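Local coordinates for Non-structural polyprotein (Sindbis virus, PDB 4GUA) that carries the cysteine protease that probably processes the viral non-structural polyprotein, in an uncleaved nsP2-nsP3 precursor with macro and zinc-binding domains, at residues E517-H522 and K537-S542; R286-V291 and L307-L312. All blocks are in the same frame, centred on the assembly; numbering follows the deposited sequence.

Interaction 2 comes first along the chain, in the nsP2 part, and closes before interaction 1 opens in nsP3. It is the hairpin of strands 288-294 and 305-312, at one border of a seven-stranded mixed sheet. Interaction 1 belongs to the zinc-binding region of nsP3. Their centres lie about 19 Å apart, yet the two meet: Arg-286 NH1 packs 3.6 Å from Gly-538 C. Helix 275-286, which leads into the hairpin, also supplies Asp-279 as salt-bridge partner of Lys-539. The later domain thus rests directly on the earlier one, so that one contact builds the edge of a domain and the other lies where a second domain meets it.

Interaction 1 (E517-H522 and K537-S542); sequences ELVWIH and KGKLYS
The Trp-520 indole lies against the backbone of Lys-537, whose N and CA both sit over one face of the ring. With CG anti to the backbone N (chi1 -169°), the tryptophan side chain turns toward the second segment, where Lys-537 CA lies over the six-membered ring, 3.8 Å from its centroid, as a CH-pi contact. Gly-538 O arrives at the ring edge in its plane, 3.5 Å from Trp-520 CE3, and Leu-540 reaches the same carbon obliquely with CD2. The indole NE1 turns to a weak hydrogen bond with Thr-535 O.

Beside this, Lys-539 makes a single beta bridge to Val-519: its N donates an almost straight bond to Leu-518 O, and its O accepts a 2.8 Å bond from Trp-520 N within the carbonyl plane. Gly-538, at positive phi, brings a bare CA close to Leu-518 O. Leu-518 meets Lys-537 at about a right angle, CD2 lying 3.8 Å from Lys-537 CG, near the base of a chain that runs extended from there on. The Lys-539 chain passes Val-519 CG2 at its CG (4.0 Å), then bends at chi3 (94°), taking CE past Leu-518 O and Glu-517 O. Its NZ is salt-bridged to Asp-279.

Within the zinc-binding region, strand 519-520 runs parallel to strand 533-534, while the 537-542 loop crosses it steeply, the touching parts 108° apart end to end, before helix 550-562. Asp-279 of helix 275-286 and Arg-101, which pairs with Glu-517, tie this corner of nsP3 to the nsP2 part.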
ATOM      1  N   GLU A 517       4.160  -9.258  -7.670  1.00 59.12           N
ATOM      2  CA  GLU A 517       5.601  -9.051  -7.809  1.00 58.99           C
ATOM      3  C   GLU A 517       5.922  -7.797  -8.627  1.00 59.21           C
ATOM      4  O   GLU A 517       6.886  -7.088  -8.331  1.00 65.91           O
ATOM      5  CB  GLU A 517       6.282 -10.283  -8.396  1.00 62.42           C
ATOM      6  CG  GLU A 517       6.173 -10.411  -9.911  1.00 87.80           C
ATOM      7  CD  GLU A 517       7.432 -10.951 -10.573  1.00 95.92           C
ATOM      8  OE1 GLU A 517       8.428 -11.238  -9.867  1.00 92.55           O
ATOM      9  OE2 GLU A 517       7.410 -11.104 -11.813  1.00 97.83           O
ATOM     10  N   LEU A 518       5.084  -7.485  -9.611  1.00 50.54           N
ATOM     11  CA  LEU A 518       5.414  -6.449 -10.591  1.00 51.18           C
ATOM     12  C   LEU A 518       5.698  -5.083  -9.974  1.00 53.63           C
ATOM     13  O   LEU A 518       4.939  -4.580  -9.144  1.00 60.82           O
ATOM     14  CB  LEU A 518       4.286  -6.297 -11.615  1.00 53.28           C
ATOM     15  CG  LEU A 518       4.623  -5.462 -12.855  1.00 55.78           C
ATOM     16  CD1 LEU A 518       5.779  -6.074 -13.642  1.00 53.37           C
ATOM     17  CD2 LEU A 518       3.400  -5.312 -13.735  1.00 56.20           C
ATOM     18  N   VAL A 519       6.812  -4.499 -10.396  1.00 58.84           N
ATOM     19  CA  VAL A 519       7.208  -3.166  -9.968  1.00 60.84           C
ATOM     20  C   VAL A 519       7.130  -2.177 -11.125  1.00 56.56           C
ATOM     21  O   VAL A 519       7.588  -2.459 -12.224  1.00 55.54           O
ATOM     22  CB  VAL A 519       8.641  -3.158  -9.439  1.00 57.32           C
ATOM     23  CG1 VAL A 519       9.083  -1.728  -9.167  1.00 58.28           C
ATOM     24  CG2 VAL A 519       8.739  -4.007  -8.187  1.00 53.91           C
ATOM     25  N   TRP A 520       6.537  -1.019 -10.874  1.00 53.08           N
ATOM     26  CA  TRP A 520       6.425   0.005 -11.892  1.00 57.99           C
ATOM     27  C   TRP A 520       7.696   0.845 -11.899  1.00 64.58           C
ATOM     28  O   TRP A 520       8.051   1.441 -10.889  1.00 68.28           O
ATOM     29  CB  TRP A 520       5.198   0.866 -11.602  1.00 60.02           C
ATOM     30  CG  TRP A 520       4.801   1.794 -12.708  1.00 66.05           C
ATOM     31  CD1 TRP A 520       5.600   2.304 -13.688  1.00 64.32           C
ATOM     32  CD2 TRP A 520       3.494   2.337 -12.934  1.00 70.00           C
ATOM     33  NE1 TRP A 520       4.872   3.128 -14.509  1.00 65.14           N
ATOM     34  CE2 TRP A 520       3.576   3.165 -14.069  1.00 68.12           C
ATOM     35  CE3 TRP A 520       2.262   2.202 -12.288  1.00 68.45           C
ATOM     36  CZ2 TRP A 520       2.477   3.853 -14.572  1.00 71.74           C
ATOM     37  CZ3 TRP A 520       1.171   2.887 -12.789  1.00 66.91           C
ATOM     38  CH2 TRP A 520       1.285   3.700 -13.918  1.00 68.24           C
ATOM     39  N   ILE A 521       8.365   0.914 -13.047  1.00 69.91           N
ATOM     40  CA  ILE A 521       9.653   1.599 -13.145  1.00 68.07           C
ATOM     41  C   ILE A 521       9.619   2.785 -14.101  1.00 65.12           C
ATOM     42  O   ILE A 521       8.755   2.883 -14.978  1.00 58.51           O
ATOM     43  CB  ILE A 521      10.778   0.647 -13.617  1.00 67.84           C
ATOM     44  CG1 ILE A 521      10.345  -0.114 -14.877  1.00 77.58           C
ATOM     45  CG2 ILE A 521      11.167  -0.313 -12.504  1.00 61.68           C
ATOM     46  CD1 ILE A 521      11.477  -0.864 -15.579  1.00 78.31           C
ATOM     47  N   HIS A 522      10.566   3.696 -13.906  1.00 66.31           N
ATOM     48  CA  HIS A 522      10.742   4.835 -14.799  1.00 53.33           C
ATOM     49  C   HIS A 522      11.033   4.351 -16.232  1.00 59.13           C
ATOM     50  O   HIS A 522      11.744   3.362 -16.421  1.00 75.27           O
ATOM     51  CB  HIS A 522      11.892   5.703 -14.276  1.00 68.36           C
ATOM     52  CG  HIS A 522      12.015   7.025 -14.963  1.00 74.10           C
ATOM     53  ND1 HIS A 522      12.912   7.252 -15.982  1.00 76.48           N
ATOM     54  CD2 HIS A 522      11.343   8.187 -14.786  1.00 78.50           C
ATOM     55  CE1 HIS A 522      12.796   8.501 -16.397  1.00 78.79           C
ATOM     56  NE2 HIS A 522      11.849   9.089 -15.690  1.00 78.75           N
ATOM     57  N   LYS A 537       2.959  -0.101 -15.625  1.00 65.01           N
ATOM     58  CA  LYS A 537       2.131  -0.568 -14.510  1.00 60.08           C
ATOM     59  C   LYS A 537       2.911  -1.262 -13.383  1.00 60.66           C
ATOM     60  O   LYS A 537       4.110  -1.511 -13.507  1.00 57.59           O
ATOM     61  CB  LYS A 537       1.054  -1.512 -15.060  1.00 56.50           C
ATOM     62  CG  LYS A 537       1.605  -2.696 -15.825  1.00 63.29           C
ATOM     63  CD  LYS A 537       0.505  -3.620 -16.349  1.00 71.59           C
ATOM     64  CE  LYS A 537       1.088  -4.771 -17.180  1.00 73.66           C
ATOM     65  NZ  LYS A 537       0.040  -5.607 -17.845  1.00 72.66           N
ATOM     66  N   GLY A 538       2.198  -1.615 -12.310  1.00 66.98           N
ATOM     67  CA  GLY A 538       2.798  -2.216 -11.127  1.00 69.80           C
ATOM     68  C   GLY A 538       2.834  -1.337  -9.877  1.00 68.66           C
ATOM     69  O   GLY A 538       2.258  -0.248  -9.838  1.00 67.01           O
ATOM     70  N   LYS A 539       3.480  -1.846  -8.831  1.00 61.13           N
ATOM     71  CA  LYS A 539       3.572  -1.144  -7.556  1.00 52.68           C
ATOM     72  C   LYS A 539       4.583   0.010  -7.609  1.00 56.92           C
ATOM     73  O   LYS A 539       5.495   0.015  -8.433  1.00 60.72           O
ATOM     74  CB  LYS A 539       3.942  -2.112  -6.432  1.00 49.83           C
ATOM     75  CG  LYS A 539       5.391  -2.576  -6.472  1.00 53.82           C
ATOM     76  CD  LYS A 539       5.714  -3.495  -5.310  1.00 55.72           C
ATOM     77  CE  LYS A 539       5.544  -4.952  -5.693  1.00 64.41           C
ATOM     78  NZ  LYS A 539       6.180  -5.829  -4.686  1.00 72.41           N
ATOM     79  N   LEU A 540       4.388   0.995  -6.735  1.00 57.48           N
ATOM     80  CA  LEU A 540       5.125   2.252  -6.788  1.00 56.01           C
ATOM     81  C   LEU A 540       6.311   2.377  -5.819  1.00 58.15           C
ATOM     82  O   LEU A 540       6.970   3.427  -5.767  1.00 50.78           O
ATOM     83  CB  LEU A 540       4.143   3.403  -6.578  1.00 57.17           C
ATOM     84  CG  LEU A 540       3.137   3.528  -7.728  1.00 56.67           C
ATOM     85  CD1 LEU A 540       2.005   4.464  -7.373  1.00 52.79           C
ATOM     86  CD2 LEU A 540       3.823   3.981  -9.015  1.00 56.48           C
ATOM     87  N   TYR A 541       6.579   1.316  -5.063  1.00 59.68           N
ATOM     88  CA  TYR A 541       7.674   1.310  -4.094  1.00 56.61           C
ATOM     89  C   TYR A 541       8.441  -0.004  -4.169  1.00 53.86           C
ATOM     90  O   TYR A 541       7.848  -1.073  -4.274  1.00 57.24           O
ATOM     91  CB  TYR A 541       7.136   1.494  -2.666  1.00 53.71           C
ATOM     92  CG  TYR A 541       6.134   2.617  -2.504  1.00 53.53           C
ATOM     93  CD1 TYR A 541       6.557   3.918  -2.271  1.00 57.47           C
ATOM     94  CD2 TYR A 541       4.769   2.373  -2.563  1.00 52.26           C
ATOM     95  CE1 TYR A 541       5.648   4.947  -2.114  1.00 61.39           C
ATOM     96  CE2 TYR A 541       3.849   3.399  -2.406  1.00 54.91           C
ATOM     97  CZ  TYR A 541       4.293   4.683  -2.183  1.00 60.61           C
ATOM     98  OH  TYR A 541       3.389   5.710  -2.026  1.00 63.32           O
ATOM     99  N   SER A 542       9.760   0.065  -4.119  1.00 56.34           N
ATOM    100  CA  SER A 542      10.557  -1.153  -4.101  1.00 62.91           C
ATOM    101  C   SER A 542      11.932  -0.925  -3.479  1.00 68.71           C
ATOM    102  O   SER A 542      12.460   0.188  -3.511  1.00 70.46           O
ATOM    103  CB  SER A 542      10.718  -1.690  -5.522  1.00 62.68           C
ATOM    104  OG  SER A 542      11.278  -2.986  -5.501  1.00 68.25           O
TER

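Interaction 2 (R286-V291 and L307-L312); sequences RKFVRV and LIFRQL
Phe-288 lays its ring over Phe-309 CB, which sits 3.3 Å from the ring centroid and almost on the normal, while Leu-312 CD1 covers the opposite face nearer the rim. These two CH-pi contacts belong to an antiparallel hairpin that forms the last two strands of a sheet with the 3-2-1-4-5-7-6 order of the methyltransferase-like fold. The two phenylalanine rings are oblique, their planes at 46°. Val-291 CG2, anti to its own backbone N, lies over one face of the Phe-309 ring at 4.0 Å from the centroid. Phe-288, Val-291, Phe-309 and Leu-312 thus share one side of the sheet, where Leu-256 of helix 237-257 and Leu-284 and Ala-285 of helix 275-286 cover it.

Arg-290 and Arg-310 point to the other side as a hydrogen-bonded pair; the Arg-310 guanidinium lies with one face over Ile-308 CG2 and bonds through NH2 to Gly-341 O. A classic beta bulge breaks the ladder, Val-289 and Arg-290 both facing Arg-310. Val-289 N bonds to Gln-311 O; Arg-310 O receives weak bonds from both Val-289 N and Arg-290 N, whereas the firm bond of the pair runs from Arg-310 N to Arg-290 O, 2.9 Å long.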
ATOM      1  N   ARG A 286      -5.399  -2.159  -7.161  1.00 57.36           N
ATOM      2  CA  ARG A 286      -5.183  -1.432  -8.401  1.00 61.65           C
ATOM      3  C   ARG A 286      -6.376  -1.629  -9.353  1.00 65.28           C
ATOM      4  O   ARG A 286      -6.640  -0.792 -10.220  1.00 63.54           O
ATOM      5  CB  ARG A 286      -3.872  -1.871  -9.081  1.00 63.12           C
ATOM      6  CG  ARG A 286      -2.870  -0.732  -9.181  1.00 65.87           C
ATOM      7  CD  ARG A 286      -1.555  -1.039  -9.917  1.00 74.85           C
ATOM      8  NE  ARG A 286      -1.186  -2.446 -10.076  1.00 75.77           N
ATOM      9  CZ  ARG A 286      -0.447  -3.138  -9.213  1.00 74.54           C
ATOM     10  NH1 ARG A 286      -0.017  -2.579  -8.088  1.00 82.15           N
ATOM     11  NH2 ARG A 286      -0.151  -4.405  -9.464  1.00 61.74           N
ATOM     12  N   LYS A 287      -7.098  -2.735  -9.182  1.00 63.78           N
ATOM     13  CA  LYS A 287      -8.219  -3.070 -10.061  1.00 60.80           C
ATOM     14  C   LYS A 287      -9.533  -2.355  -9.728  1.00 61.46           C
ATOM     15  O   LYS A 287     -10.511  -2.485 -10.471  1.00 64.51           O
ATOM     16  CB  LYS A 287      -8.467  -4.579 -10.035  1.00 58.98           C
ATOM     17  CG  LYS A 287      -7.294  -5.406 -10.506  1.00 57.72           C
ATOM     18  CD  LYS A 287      -7.589  -6.892 -10.445  1.00 56.78           C
ATOM     19  CE  LYS A 287      -6.370  -7.712 -10.855  1.00 57.62           C
ATOM     20  NZ  LYS A 287      -5.870  -7.358 -12.208  1.00 55.23           N
ATOM     21  N   PHE A 288      -9.564  -1.615  -8.621  1.00 56.83           N
ATOM     22  CA  PHE A 288     -10.807  -0.996  -8.142  1.00 51.13           C
ATOM     23  C   PHE A 288     -10.676   0.506  -7.971  1.00 51.52           C
ATOM     24  O   PHE A 288      -9.583   1.024  -7.750  1.00 58.70           O
ATOM     25  CB  PHE A 288     -11.241  -1.613  -6.812  1.00 50.38           C
ATOM     26  CG  PHE A 288     -11.640  -3.055  -6.912  1.00 51.45           C
ATOM     27  CD1 PHE A 288     -10.681  -4.057  -6.915  1.00 50.61           C
ATOM     28  CD2 PHE A 288     -12.976  -3.409  -6.988  1.00 47.29           C
ATOM     29  CE1 PHE A 288     -11.046  -5.388  -7.006  1.00 52.37           C
ATOM     30  CE2 PHE A 288     -13.351  -4.737  -7.077  1.00 51.92           C
ATOM     31  CZ  PHE A 288     -12.386  -5.730  -7.087  1.00 54.22           C
ATOM     32  N   VAL A 289     -11.806   1.198  -8.066  1.00 55.76           N
ATOM     33  CA  VAL A 289     -11.844   2.649  -7.917  1.00 59.28           C
ATOM     34  C   VAL A 289     -11.510   3.049  -6.481  1.00 60.04           C
ATOM     35  O   VAL A 289     -10.715   3.961  -6.247  1.00 62.89           O
ATOM     36  CB  VAL A 289     -13.241   3.205  -8.272  1.00 64.49           C
ATOM     37  CG1 VAL A 289     -13.263   4.710  -8.132  1.00 64.46           C
ATOM     38  CG2 VAL A 289     -13.623   2.819  -9.686  1.00 66.41           C
ATOM     39  N   ARG A 290     -12.115   2.346  -5.527  1.00 54.71           N
ATOM     40  CA  ARG A 290     -11.896   2.592  -4.105  1.00 55.00           C
ATOM     41  C   ARG A 290     -11.610   1.296  -3.367  1.00 57.81           C
ATOM     42  O   ARG A 290     -12.023   0.215  -3.795  1.00 60.71           O
ATOM     43  CB  ARG A 290     -13.136   3.193  -3.451  1.00 53.48           C
ATOM     44  CG  ARG A 290     -13.468   4.623  -3.783  1.00 56.81           C
ATOM     45  CD  ARG A 290     -14.679   5.006  -2.956  1.00 62.95           C
ATOM     46  NE  ARG A 290     -15.161   6.357  -3.202  1.00 68.38           N
ATOM     47  CZ  ARG A 290     -14.794   7.428  -2.512  1.00 78.59           C
ATOM     48  NH1 ARG A 290     -13.910   7.329  -1.525  1.00 82.72           N
ATOM     49  NH2 ARG A 290     -15.314   8.607  -2.822  1.00 83.69           N
ATOM     50  N   VAL A 291     -10.905   1.405  -2.251  1.00 52.64           N
ATOM     51  CA  VAL A 291     -10.819   0.299  -1.316  1.00 56.27           C
ATOM     52  C   VAL A 291     -10.737   0.843   0.107  1.00 59.52           C
ATOM     53  O   VAL A 291      -9.991   1.784   0.384  1.00 58.27           O
ATOM     54  CB  VAL A 291      -9.629  -0.644  -1.629  1.00 57.02           C
ATOM     55  CG1 VAL A 291      -8.347   0.138  -1.797  1.00 59.68           C
ATOM     56  CG2 VAL A 291      -9.480  -1.696  -0.541  1.00 56.64           C
ATOM     57  N   LEU A 307     -11.795  -6.481   4.080  1.00 55.22           N
ATOM     58  CA  LEU A 307     -11.408  -5.536   3.037  1.00 50.87           C
ATOM     59  C   LEU A 307     -12.517  -5.350   2.000  1.00 54.29           C
ATOM     60  O   LEU A 307     -13.075  -6.313   1.481  1.00 55.13           O
ATOM     61  CB  LEU A 307     -10.145  -6.026   2.334  1.00 51.88           C
ATOM     62  CG  LEU A 307      -8.917  -6.231   3.224  1.00 51.84           C
ATOM     63  CD1 LEU A 307      -7.783  -6.858   2.427  1.00 56.98           C
ATOM     64  CD2 LEU A 307      -8.472  -4.921   3.855  1.00 52.30           C
ATOM     65  N   ILE A 308     -12.835  -4.097   1.710  1.00 54.74           N
ATOM     66  CA  ILE A 308     -13.881  -3.760   0.754  1.00 56.00           C
ATOM     67  C   ILE A 308     -13.318  -3.070  -0.492  1.00 59.41           C
ATOM     68  O   ILE A 308     -12.916  -1.917  -0.445  1.00 64.70           O
ATOM     69  CB  ILE A 308     -14.905  -2.837   1.440  1.00 52.59           C
ATOM     70  CG1 ILE A 308     -15.441  -3.525   2.698  1.00 53.00           C
ATOM     71  CG2 ILE A 308     -16.040  -2.487   0.495  1.00 53.48           C
ATOM     72  CD1 ILE A 308     -16.230  -2.629   3.611  1.00 55.22           C
ATOM     73  N   PHE A 309     -13.291  -3.792  -1.605  1.00 56.19           N
ATOM     74  CA  PHE A 309     -12.886  -3.243  -2.896  1.00 58.15           C
ATOM     75  C   PHE A 309     -14.135  -2.853  -3.693  1.00 60.80           C
ATOM     76  O   PHE A 309     -14.984  -3.700  -3.964  1.00 58.55           O
ATOM     77  CB  PHE A 309     -12.082  -4.294  -3.676  1.00 51.46           C
ATOM     78  CG  PHE A 309     -10.878  -4.809  -2.937  1.00 51.40           C
ATOM     79  CD1 PHE A 309     -10.997  -5.834  -2.015  1.00 55.35           C
ATOM     80  CD2 PHE A 309      -9.621  -4.276  -3.168  1.00 59.21           C
ATOM     81  CE1 PHE A 309      -9.882  -6.312  -1.326  1.00 56.17           C
ATOM     82  CE2 PHE A 309      -8.503  -4.751  -2.485  1.00 56.95           C
ATOM     83  CZ  PHE A 309      -8.638  -5.769  -1.565  1.00 53.40           C
ATOM     84  N   ARG A 310     -14.245  -1.584  -4.082  1.00 60.49           N
ATOM     85  CA  ARG A 310     -15.476  -1.078  -4.695  1.00 64.80           C
ATOM     86  C   ARG A 310     -15.307  -0.715  -6.169  1.00 66.16           C
ATOM     87  O   ARG A 310     -14.367  -0.002  -6.533  1.00 62.55           O
ATOM     88  CB  ARG A 310     -15.949   0.175  -3.960  1.00 69.04           C
ATOM     89  CG  ARG A 310     -16.418  -0.043  -2.542  1.00 71.90           C
ATOM     90  CD  ARG A 310     -16.903   1.268  -1.936  1.00 73.56           C
ATOM     91  NE  ARG A 310     -17.143   1.142  -0.505  1.00 76.09           N
ATOM     92  CZ  ARG A 310     -18.197   0.527   0.017  1.00 84.20           C
ATOM     93  NH1 ARG A 310     -19.113  -0.021  -0.775  1.00 96.88           N
ATOM     94  NH2 ARG A 310     -18.342   0.453   1.331  1.00 76.01           N
ATOM     95  N   GLN A 311     -16.265  -1.147  -6.994  1.00 62.24           N
ATOM     96  CA  GLN A 311     -16.280  -0.804  -8.415  1.00 56.59           C
ATOM     97  C   GLN A 311     -15.089  -1.310  -9.223  1.00 57.89           C
ATOM     98  O   GLN A 311     -14.146  -0.557  -9.491  1.00 53.64           O
ATOM     99  CB  GLN A 311     -16.410   0.701  -8.602  1.00 61.57           C
ATOM    100  CG  GLN A 311     -17.719   1.273  -8.130  1.00 62.21           C
ATOM    101  CD  GLN A 311     -17.794   2.761  -8.385  1.00 70.10           C
ATOM    102  OE1 GLN A 311     -18.571   3.218  -9.218  1.00 68.21           O
ATOM    103  NE2 GLN A 311     -16.970   3.527  -7.672  1.00 76.15           N
ATOM    104  N   LEU A 312     -15.124  -2.591  -9.586  1.00 63.75           N
ATOM    105  CA  LEU A 312     -14.040  -3.194 -10.356  1.00 62.62           C
ATOM    106  C   LEU A 312     -14.091  -2.753 -11.807  1.00 58.62           C
ATOM    107  O   LEU A 312     -15.048  -3.054 -12.511  1.00 59.97           O
ATOM    108  CB  LEU A 312     -14.219  -4.714 -10.344  1.00 61.64           C
ATOM    109  CG  LEU A 312     -13.446  -5.528 -11.389  1.00 58.11           C
ATOM    110  CD1 LEU A 312     -11.997  -5.671 -10.979  1.00 60.24           C
ATOM    111  CD2 LEU A 312     -14.084  -6.890 -11.579  1.00 53.03           C
TER